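Local structure of genome packaging NTPase B204 (Sulfolobus turreted icosahedral virus 2, 4KFU) at residues S35-D40 with Q67-Y72; A87-S92 with A129-I134. The protein probably hydrolyses ATP to drive the packaging of viral DNA into the capsid, as a P-loop ATPase of the FtsK-HerA superfamily. All blocks are in the same frame, centred on the assembly; numbering follows the deposited sequence.

Contact 1 of 2, residues S35-D40 with Q67-Y72. With ZN (zinc ion), chain L.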
loop_
_atom_site.group_PDB
_atom_site.type_symbol
_atom_site.label_atom_id
_atom_site.label_comp_id
_atom_site.label_asym_id
_atom_site.label_seq_id
_atom_site.Cartn_x
_atom_site.Cartn_y
_atom_site.Cartn_z
ATOM N N SER A 35 -11.630 -9.568 1.677
ATOM C CA SER A 35 -10.963 -9.946 0.438
ATOM C C SER A 35 -9.837 -8.975 0.082
ATOM O O SER A 35 -9.813 -7.832 0.539
ATOM C CB SER A 35 -11.969 -9.995 -0.715
ATOM O OG SER A 35 -12.455 -8.700 -1.016
ATOM N N TYR A 36 -8.894 -9.439 -0.731
ATOM C CA TYR A 36 -7.857 -8.547 -1.225
ATOM C C TYR A 36 -7.415 -8.857 -2.649
ATOM O O TYR A 36 -7.525 -9.997 -3.133
ATOM C CB TYR A 36 -6.655 -8.483 -0.266
ATOM C CG TYR A 36 -5.987 -9.816 0.017
ATOM C CD1 TYR A 36 -5.197 -10.442 -0.944
ATOM C CD2 TYR A 36 -6.115 -10.429 1.256
ATOM C CE1 TYR A 36 -4.578 -11.652 -0.687
ATOM C CE2 TYR A 36 -5.500 -11.638 1.520
ATOM C CZ TYR A 36 -4.735 -12.242 0.543
ATOM O OH TYR A 36 -4.107 -13.441 0.799
ATOM N N ILE A 37 -6.927 -7.811 -3.309
ATOM C CA ILE A 37 -6.342 -7.889 -4.635
ATOM C C ILE A 37 -4.917 -7.355 -4.527
ATOM O O ILE A 37 -4.709 -6.221 -4.052
ATOM C CB ILE A 37 -7.123 -7.003 -5.635
ATOM C CG1 ILE A 37 -8.611 -7.362 -5.628
ATOM C CG2 ILE A 37 -6.535 -7.115 -7.035
ATOM C CD1 ILE A 37 -9.484 -6.368 -6.371
ATOM N N ILE A 38 -3.932 -8.151 -4.948
ATOM C CA ILE A 38 -2.545 -7.681 -4.906
ATOM C C ILE A 38 -1.983 -7.348 -6.288
ATOM O O ILE A 38 -1.888 -8.226 -7.166
ATOM C CB ILE A 38 -1.610 -8.718 -4.242
ATOM C CG1 ILE A 38 -2.152 -9.134 -2.869
ATOM C CG2 ILE A 38 -0.200 -8.162 -4.134
ATOM C CD1 ILE A 38 -1.341 -10.254 -2.202
ATOM N N ASP A 39 -1.599 -6.084 -6.467
ATOM C CA ASP A 39 -0.918 -5.608 -7.672
ATOM C C ASP A 39 0.578 -5.816 -7.454
ATOM O O ASP A 39 1.224 -5.052 -6.726
ATOM C CB ASP A 39 -1.269 -4.128 -7.900
ATOM C CG ASP A 39 -0.526 -3.493 -9.076
ATOM O OD1 ASP A 39 -0.015 -4.207 -9.957
ATOM O OD2 ASP A 39 -0.445 -2.241 -9.127
ATOM N N ASP A 40 1.116 -6.865 -8.079
ATOM C CA ASP A 40 2.483 -7.365 -7.826
ATOM C C ASP A 40 3.415 -7.031 -8.999
ATOM O O ASP A 40 3.109 -7.340 -10.158
ATOM C CB ASP A 40 2.412 -8.888 -7.632
ATOM C CG ASP A 40 3.690 -9.495 -7.030
ATOM O OD1 ASP A 40 4.774 -8.870 -7.076
ATOM O OD2 ASP A 40 3.603 -10.632 -6.521
ATOM N N GLN A 67 -11.835 -14.495 -4.845
ATOM C CA GLN A 67 -11.898 -13.807 -3.549
ATOM C C GLN A 67 -10.537 -13.258 -3.099
ATOM O O GLN A 67 -10.439 -12.108 -2.679
ATOM C CB GLN A 67 -12.480 -14.726 -2.470
ATOM C CG GLN A 67 -12.736 -14.032 -1.133
ATOM C CD GLN A 67 -13.224 -14.991 -0.058
ATOM O OE1 GLN A 67 -12.979 -16.195 -0.132
ATOM N NE2 GLN A 67 -13.921 -14.458 0.945
ATOM N N TYR A 68 -9.500 -14.089 -3.190
ATOM C CA TYR A 68 -8.142 -13.650 -2.908
ATOM C C TYR A 68 -7.323 -13.748 -4.183
ATOM O O TYR A 68 -7.108 -14.842 -4.714
ATOM C CB TYR A 68 -7.535 -14.474 -1.767
ATOM C CG TYR A 68 -8.301 -14.292 -0.475
ATOM C CD1 TYR A 68 -8.179 -13.121 0.266
ATOM C CD2 TYR A 68 -9.170 -15.273 -0.010
ATOM C CE1 TYR A 68 -8.883 -12.937 1.442
ATOM C CE2 TYR A 68 -9.886 -15.095 1.167
ATOM C CZ TYR A 68 -9.734 -13.928 1.887
ATOM O OH TYR A 68 -10.437 -13.741 3.057
ATOM N N VAL A 69 -6.873 -12.600 -4.683
ATOM C CA VAL A 69 -6.327 -12.550 -6.033
ATOM C C VAL A 69 -5.010 -11.782 -6.134
ATOM O O VAL A 69 -4.802 -10.748 -5.480
ATOM C CB VAL A 69 -7.398 -12.025 -7.041
ATOM C CG1 VAL A 69 -7.965 -10.712 -6.573
ATOM C CG2 VAL A 69 -6.828 -11.896 -8.452
ATOM N N VAL A 70 -4.118 -12.317 -6.958
ATOM C CA VAL A 70 -2.801 -11.746 -7.174
ATOM C C VAL A 70 -2.625 -11.492 -8.661
ATOM O O VAL A 70 -2.796 -12.404 -9.485
ATOM C CB VAL A 70 -1.705 -12.711 -6.684
ATOM C CG1 VAL A 70 -0.315 -12.133 -6.948
ATOM C CG2 VAL A 70 -1.894 -13.025 -5.207
ATOM N N VAL A 71 -2.296 -10.249 -8.996
ATOM C CA VAL A 71 -2.150 -9.819 -10.372
ATOM C C VAL A 71 -0.700 -9.419 -10.611
ATOM O O VAL A 71 -0.233 -8.427 -10.048
ATOM C CB VAL A 71 -3.014 -8.565 -10.644
ATOM C CG1 VAL A 71 -3.133 -8.315 -12.141
ATOM C CG2 VAL A 71 -4.387 -8.698 -9.993
ATOM N N TYR A 72 0.022 -10.160 -11.445
ATOM C CA TYR A 72 1.349 -9.696 -11.828
ATOM C C TYR A 72 1.229 -8.590 -12.874
ATOM O O TYR A 72 0.627 -8.790 -13.930
ATOM C CB TYR A 72 2.231 -10.820 -12.369
ATOM C CG TYR A 72 3.513 -10.265 -12.940
ATOM C CD1 TYR A 72 4.490 -9.746 -12.105
ATOM C CD2 TYR A 72 3.729 -10.220 -14.316
ATOM C CE1 TYR A 72 5.661 -9.209 -12.613
ATOM C CE2 TYR A 72 4.903 -9.686 -14.840
ATOM C CZ TYR A 72 5.865 -9.182 -13.981
ATOM O OH TYR A 72 7.033 -8.649 -14.482
HETATM ZN ZN ZN L . 0.856 -2.258 -10.977
#
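Strands 35-40 and 68-72 are parallel neighbours in the central sheet of this P-loop ATPase, and four backbone hydrogen bonds join them. Val-69 uses both of its polar backbone atoms: its N donates to Tyr-36 O at 3.1 Å, and its O accepts from Ile-38 N at 2.8 Å. Val-71 repeats the pattern, with N to Ile-38 O and O to Asp-40 N. All four bonds are nearly straight.

The apolar side chains pair on both faces of the sheet. Ile-37, Val-69 and Val-71 line the face turned to helix 78-95. There Ile-37 CG1 lies 3.5 Å from Val-69 CG1, the two side chains pointing the same way. On the other face Ile-38 CD1 lies 4.1 Å from Val-70 CG2, and Ile-38 also touches Ile-26 of helix 17-31.

The rings of Tyr-36 and Tyr-68 meet obliquely, with planes at 55°. Tyr-68 CD1 sits over one face of the Tyr-36 ring, towards its rim, 3.3 Å from Tyr-36 CE2. A chi1 of 58° holds the Tyr-36 ring above its own backbone, between N and C, where Tyr-68 can lie against it. Tyr-36 OH is hydrogen-bonded to Phe-53 O.

At the C-terminal end Asp-39 grips the zinc ion with both carboxylate oxygens, OD2 at 2.3 Å. His-41, Asp-73 and His-108 complete the site. Asp-40 points to the other face, where Ser-48 OG and Tyr-50 N are hydrogen-bonded to its OD2. The chemistry thus runs from an apolar, backbone-bonded middle to a carboxylate end, where the metal probably offsets the buried charge of Asp-39.

Contact 2 of 2, residues A87-S92 with A129-I134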
loop_
_atom_site.group_PDB
_atom_site.type_symbol
_atom_site.label_atom_id
_atom_site.label_comp_id
_atom_site.label_asym_id
_atom_site.label_seq_id
_atom_site.Cartn_x
_atom_site.Cartn_y
_atom_site.Cartn_z
ATOM N N ALA A 87 -11.801 -2.993 -12.428
ATOM C CA ALA A 87 -12.024 -4.400 -12.071
ATOM C C ALA A 87 -12.114 -4.561 -10.554
ATOM O O ALA A 87 -12.870 -5.393 -10.048
ATOM C CB ALA A 87 -10.920 -5.295 -12.650
ATOM N N SER A 88 -11.331 -3.772 -9.818
ATOM C CA SER A 88 -11.369 -3.842 -8.354
ATOM C C SER A 88 -12.703 -3.374 -7.790
ATOM O O SER A 88 -13.202 -3.935 -6.823
ATOM C CB SER A 88 -10.222 -3.017 -7.736
ATOM O OG SER A 88 -8.954 -3.544 -8.100
ATOM N N LYS A 89 -13.252 -2.313 -8.372
ATOM C CA LYS A 89 -14.565 -1.807 -7.966
ATOM C C LYS A 89 -15.666 -2.863 -8.171
ATOM O O LYS A 89 -16.534 -3.054 -7.316
ATOM C CB LYS A 89 -14.892 -0.511 -8.711
ATOM C CG LYS A 89 -14.117 0.705 -8.197
ATOM C CD LYS A 89 -14.721 2.031 -8.668
ATOM C CE LYS A 89 -14.460 2.292 -10.133
ATOM N NZ LYS A 89 -14.924 3.662 -10.511
ATOM N N LEU A 90 -15.617 -3.563 -9.300
ATOM C CA LEU A 90 -16.585 -4.637 -9.542
ATOM C C LEU A 90 -16.344 -5.815 -8.596
ATOM O O LEU A 90 -17.293 -6.402 -8.072
ATOM C CB LEU A 90 -16.583 -5.066 -11.013
ATOM C CG LEU A 90 -17.096 -3.974 -11.970
ATOM C CD1 LEU A 90 -16.883 -4.352 -13.440
ATOM C CD2 LEU A 90 -18.567 -3.657 -11.714
ATOM N N HIS A 91 -15.073 -6.142 -8.361
ATOM C CA HIS A 91 -14.730 -7.126 -7.341
ATOM C C HIS A 91 -15.369 -6.761 -6.000
ATOM O O HIS A 91 -15.871 -7.628 -5.289
ATOM C CB HIS A 91 -13.211 -7.207 -7.174
ATOM C CG HIS A 91 -12.772 -8.080 -6.042
ATOM N ND1 HIS A 91 -12.118 -9.278 -6.245
ATOM C CD2 HIS A 91 -12.875 -7.930 -4.700
ATOM C CE1 HIS A 91 -11.843 -9.829 -5.074
ATOM N NE2 HIS A 91 -12.299 -9.036 -4.123
ATOM N N SER A 92 -15.341 -5.475 -5.658
ATOM C CA SER A 92 -15.878 -5.001 -4.383
ATOM C C SER A 92 -17.402 -5.112 -4.324
ATOM O O SER A 92 -17.982 -5.356 -3.255
ATOM C CB SER A 92 -15.439 -3.550 -4.124
ATOM O OG SER A 92 -16.086 -3.025 -2.977
ATOM N N ALA A 129 -16.082 3.628 -3.177
ATOM C CA ALA A 129 -15.774 2.576 -4.140
ATOM C C ALA A 129 -15.684 1.221 -3.447
ATOM O O ALA A 129 -15.574 0.176 -4.110
ATOM C CB ALA A 129 -14.469 2.884 -4.870
ATOM N N GLY A 130 -15.727 1.250 -2.117
ATOM C CA GLY A 130 -15.629 0.053 -1.298
ATOM C C GLY A 130 -14.242 -0.561 -1.319
ATOM O O GLY A 130 -14.094 -1.772 -1.186
ATOM N N LEU A 131 -13.223 0.275 -1.499
ATOM C CA LEU A 131 -11.856 -0.214 -1.591
ATOM C C LEU A 131 -10.923 0.474 -0.594
ATOM O O LEU A 131 -10.801 1.702 -0.585
ATOM C CB LEU A 131 -11.317 -0.033 -3.015
ATOM C CG LEU A 131 -11.956 -0.901 -4.116
ATOM C CD1 LEU A 131 -11.646 -0.352 -5.480
ATOM C CD2 LEU A 131 -11.473 -2.346 -4.023
ATOM N N GLY A 132 -10.270 -0.317 0.246
ATOM C CA GLY A 132 -9.142 0.189 1.007
ATOM C C GLY A 132 -7.897 0.067 0.147
ATOM O O GLY A 132 -7.904 -0.622 -0.880
ATOM N N LEU A 133 -6.823 0.735 0.559
ATOM C CA LEU A 133 -5.567 0.676 -0.168
ATOM C C LEU A 133 -4.439 0.440 0.805
ATOM O O LEU A 133 -4.394 1.056 1.885
ATOM C CB LEU A 133 -5.271 2.004 -0.870
ATOM C CG LEU A 133 -5.959 2.543 -2.108
ATOM C CD1 LEU A 133 -5.237 3.824 -2.477
ATOM C CD2 LEU A 133 -5.881 1.548 -3.263
ATOM N N ILE A 134 -3.533 -0.455 0.429
ATOM C CA ILE A 134 -2.228 -0.513 1.083
ATOM C C ILE A 134 -1.184 -0.197 0.035
ATOM O O ILE A 134 -1.086 -0.889 -0.986
ATOM C CB ILE A 134 -1.947 -1.870 1.712
ATOM C CG1 ILE A 134 -2.996 -2.159 2.785
ATOM C CG2 ILE A 134 -0.558 -1.852 2.364
ATOM C CD1 ILE A 134 -2.917 -3.522 3.384
HETATM O O HOH W 1 -17.292 -0.719 -6.031
#
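In the alpha/beta fold of this P-loop ATPase, helix 78-95 packs on one face of the central sheet, and here it meets the start of strand 131-137. The helix and strand segments cross at 126°, with their axes 9.9 Å apart at the closest point. The contact is small and gathers at residues 129-131.

Leu-131 carries the apolar part. Its side chain points to the helix and lies against Ser-88 and Lys-89 with its two methyl groups. CD1 touches Ser-88 CB at 3.8 Å and is equally close to Lys-89 CG. CD2 rests 3.7 Å from Ser-88 O, a carbonyl that already accepts the helical bond from Ser-92 N. Thr-98 and Trp-85 also touch Leu-131.

Lys-89 crosses Leu-131 at about a right angle. Its aliphatic part packs on Ala-129, with CD 3.9 Å from Ala-129 CB. The chain then bends at chi3 (-73°) and carries NZ to a salt bridge with Glu-121. The lysine therefore gives methylenes to this contact and its charge to helix 117-124.

Polar links join the end of the helix segment to residues 129-130. A water bridges the two backbones, donating to Lys-89 O at 2.8 Å and to Ala-129 O at 2.7 Å. Gly-130 has a positive phi at the turn into the strand, and its carbonyl oxygen lies within reach of Ser-92. Ser-92 holds its hydroxyl opposite its own backbone N (chi1 173°), which turns OG to Gly-130. Ser-92 OG donates to Gly-130 O at 3.0 Å, approaching from above the carbonyl plane.

Overall arrangement
Both contacts belong to the same central sheet. Contact 1 joins two neighbouring strands side by side and is mostly buried. Contact 2 sets a helix on one face and is only partly buried. Main-chain hydrogen bonds and paired aliphatic side chains dominate contact 1, which ends at a metal site. Contact 2 relies on one leucine, a serine hydroxyl and a bridging water. Helix 78-95 follows strand 68-72 in the chain, and its residues touch contact 1 directly. Ile-37 CD1 packs 3.4 Å from Ser-88 OG and 3.7 Å from His-91 CG. The helix thus spans from strand 35-40 to strand 131-137.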